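PDB 6JIX: taurine:2-oxoglutarate aminotransferase from Bifidobacterium kashiwanohense PV20-2, which probably catalyses the pyridoxal-phosphate-dependent transfer of the amino group of taurine to 2-oxoglutarate, as a member of the class-III aminotransferase family. Local coordinates for residues R382-P387 against R412-N417. Sequence-based numbering, arbitrary orientation.
Sequences RELMAP and RETNIN
The hydroxyl OG1 of T414 is gripped by two hydrogen bonds: it accepts one from the backbone N of A386 (N to OG1 3.1 Å, N-H...O angle 149°) and gives one to the carbonyl O of I375. The setting is the three-stranded antiparallel sheet in the C-terminal part of this class-III aminotransferase, whose middle strand, 370-376, also bonds through the backbone of I375 to M385 and T414. Residues 412-415 form a type II' turn, evidenced by the bond from N415 N to R412 O (3.0 Å) and by the positive phi of E413 joined to a strongly negative psi. T414, the turn's third residue, carries OG1 anti to its own N (chi1 -154°), which directs the oxygen at the 384-386 backbone; L384 CB lies 3.8 Å from T414 OG1. With a valine at T414 the hydroxyl is gone, and A386 N would probably lose its acceptor and I375 O its hydroxyl donor, easing the tie between turn and loop. Bent at chi2, E413 turns its carboxylate to H389 N through OE1 and to W157 NE1 through OE2, thereby linking the turn to the chain just past P387. Beside the hydroxyl bond, the methyl CB of A386 packs against E413 O at 3.7 Å.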
loop_
_atom_site.group_PDB
_atom_site.type_symbol
_atom_site.label_atom_id
_atom_site.label_comp_id
_atom_site.label_asym_id
_atom_site.label_seq_id
_atom_site.Cartn_x
_atom_site.Cartn_y
_atom_site.Cartn_z
ATOM N N ARG A 382 -9.668 -39.682 1.886
ATOM C CA ARG A 382 -9.288 -38.282 2.107
ATOM C C ARG A 382 -8.903 -37.586 0.807
ATOM O O ARG A 382 -8.202 -36.571 0.830
ATOM C CB ARG A 382 -8.158 -38.130 3.134
ATOM C CG ARG A 382 -8.621 -38.294 4.563
ATOM C CD ARG A 382 -7.761 -37.603 5.618
ATOM N NE ARG A 382 -8.104 -38.179 6.918
ATOM C CZ ARG A 382 -7.626 -37.787 8.098
ATOM N NH1 ARG A 382 -6.746 -36.793 8.186
ATOM N NH2 ARG A 382 -8.038 -38.401 9.206
ATOM N N GLU A 383 -9.386 -38.082 -0.331
ATOM C CA GLU A 383 -9.100 -37.434 -1.605
ATOM C C GLU A 383 -9.757 -36.057 -1.656
ATOM O O GLU A 383 -10.981 -35.939 -1.538
ATOM C CB GLU A 383 -9.579 -38.302 -2.759
ATOM C CG GLU A 383 -9.339 -37.645 -4.093
ATOM C CD GLU A 383 -10.034 -38.370 -5.209
ATOM O OE1 GLU A 383 -10.009 -37.858 -6.353
ATOM O OE2 GLU A 383 -10.603 -39.455 -4.929
ATOM N N LEU A 384 -8.943 -35.014 -1.813
ATOM C CA LEU A 384 -9.455 -33.648 -1.793
ATOM C C LEU A 384 -10.273 -33.361 -3.046
ATOM O O LEU A 384 -10.041 -33.934 -4.111
ATOM C CB LEU A 384 -8.309 -32.647 -1.670
ATOM C CG LEU A 384 -7.381 -32.915 -0.491
ATOM C CD1 LEU A 384 -6.345 -31.828 -0.361
ATOM C CD2 LEU A 384 -8.206 -33.011 0.766
ATOM N N MET A 385 -11.263 -32.482 -2.898
ATOM C CA MET A 385 -12.074 -32.081 -4.039
ATOM C C MET A 385 -11.289 -31.191 -4.991
ATOM O O MET A 385 -11.617 -31.099 -6.184
ATOM C CB MET A 385 -13.332 -31.366 -3.559
ATOM C CG MET A 385 -14.195 -30.838 -4.679
ATOM S SD MET A 385 -15.158 -32.146 -5.461
ATOM C CE MET A 385 -16.423 -32.493 -4.226
ATOM N N ALA A 386 -10.282 -30.507 -4.480
ATOM C CA ALA A 386 -9.353 -29.753 -5.318
ATOM C C ALA A 386 -7.986 -29.826 -4.647
ATOM O O ALA A 386 -7.720 -29.087 -3.684
ATOM C CB ALA A 386 -9.803 -28.308 -5.514
ATOM N N PRO A 387 -7.099 -30.712 -5.112
ATOM C CA PRO A 387 -5.757 -30.805 -4.513
ATOM C C PRO A 387 -4.958 -29.548 -4.815
ATOM O O PRO A 387 -5.315 -28.757 -5.692
ATOM C CB PRO A 387 -5.130 -32.048 -5.162
ATOM C CG PRO A 387 -5.994 -32.373 -6.356
ATOM C CD PRO A 387 -7.188 -31.439 -6.391
ATOM N N ARG A 412 -10.135 -20.817 -0.903
ATOM C CA ARG A 412 -8.927 -21.134 -1.650
ATOM C C ARG A 412 -8.722 -22.635 -1.603
ATOM O O ARG A 412 -9.239 -23.328 -0.720
ATOM C CB ARG A 412 -7.702 -20.391 -1.100
ATOM C CG ARG A 412 -7.708 -18.894 -1.475
ATOM C CD ARG A 412 -6.337 -18.259 -1.330
ATOM N NE ARG A 412 -5.383 -18.836 -2.268
ATOM C CZ ARG A 412 -5.143 -18.341 -3.475
ATOM N NH1 ARG A 412 -5.778 -17.248 -3.891
ATOM N NH2 ARG A 412 -4.268 -18.941 -4.262
ATOM N N GLU A 413 -8.013 -23.154 -2.597
ATOM C CA GLU A 413 -7.657 -24.576 -2.619
ATOM C C GLU A 413 -8.933 -25.406 -2.516
ATOM O O GLU A 413 -9.790 -25.309 -3.415
ATOM C CB GLU A 413 -6.624 -24.833 -1.516
ATOM C CG GLU A 413 -5.235 -24.277 -1.794
ATOM C CD GLU A 413 -4.934 -24.134 -3.280
ATOM O OE1 GLU A 413 -5.153 -25.103 -4.056
ATOM O OE2 GLU A 413 -4.468 -23.042 -3.670
ATOM N N THR A 414 -9.095 -26.239 -1.489
ATOM C CA THR A 414 -10.186 -27.197 -1.372
ATOM C C THR A 414 -11.163 -26.789 -0.274
ATOM O O THR A 414 -11.888 -27.640 0.254
ATOM C CB THR A 414 -9.629 -28.615 -1.115
ATOM O OG1 THR A 414 -10.543 -29.618 -1.571
ATOM C CG2 THR A 414 -9.363 -28.880 0.365
ATOM N N ASN A 415 -11.198 -25.495 0.075
ATOM C CA ASN A 415 -11.939 -25.019 1.237
ATOM C C ASN A 415 -13.042 -24.048 0.867
ATOM O O ASN A 415 -12.970 -23.331 -0.134
ATOM C CB ASN A 415 -11.026 -24.342 2.245
ATOM C CG ASN A 415 -9.839 -25.186 2.567
ATOM O OD1 ASN A 415 -8.744 -24.987 2.017
ATOM N ND2 ASN A 415 -10.049 -26.184 3.420
ATOM N N ILE A 416 -14.063 -24.049 1.715
ATOM C CA ILE A 416 -15.062 -22.997 1.780
ATOM C C ILE A 416 -14.850 -22.267 3.094
ATOM O O ILE A 416 -14.799 -22.892 4.161
ATOM C CB ILE A 416 -16.493 -23.549 1.673
ATOM C CG1 ILE A 416 -16.601 -24.507 0.481
ATOM C CG2 ILE A 416 -17.448 -22.408 1.479
ATOM C CD1 ILE A 416 -17.964 -25.101 0.272
ATOM N N ASN A 417 -14.693 -20.953 3.015
ATOM C CA ASN A 417 -14.625 -20.149 4.222
ATOM C C ASN A 417 -16.023 -19.801 4.694
ATOM O O ASN A 417 -16.946 -19.624 3.893
ATOM C CB ASN A 417 -13.846 -18.854 3.985
ATOM C CG ASN A 417 -12.420 -19.107 3.549
ATOM O OD1 ASN A 417 -11.772 -20.030 4.044
ATOM N ND2 ASN A 417 -11.918 -18.285 2.623
#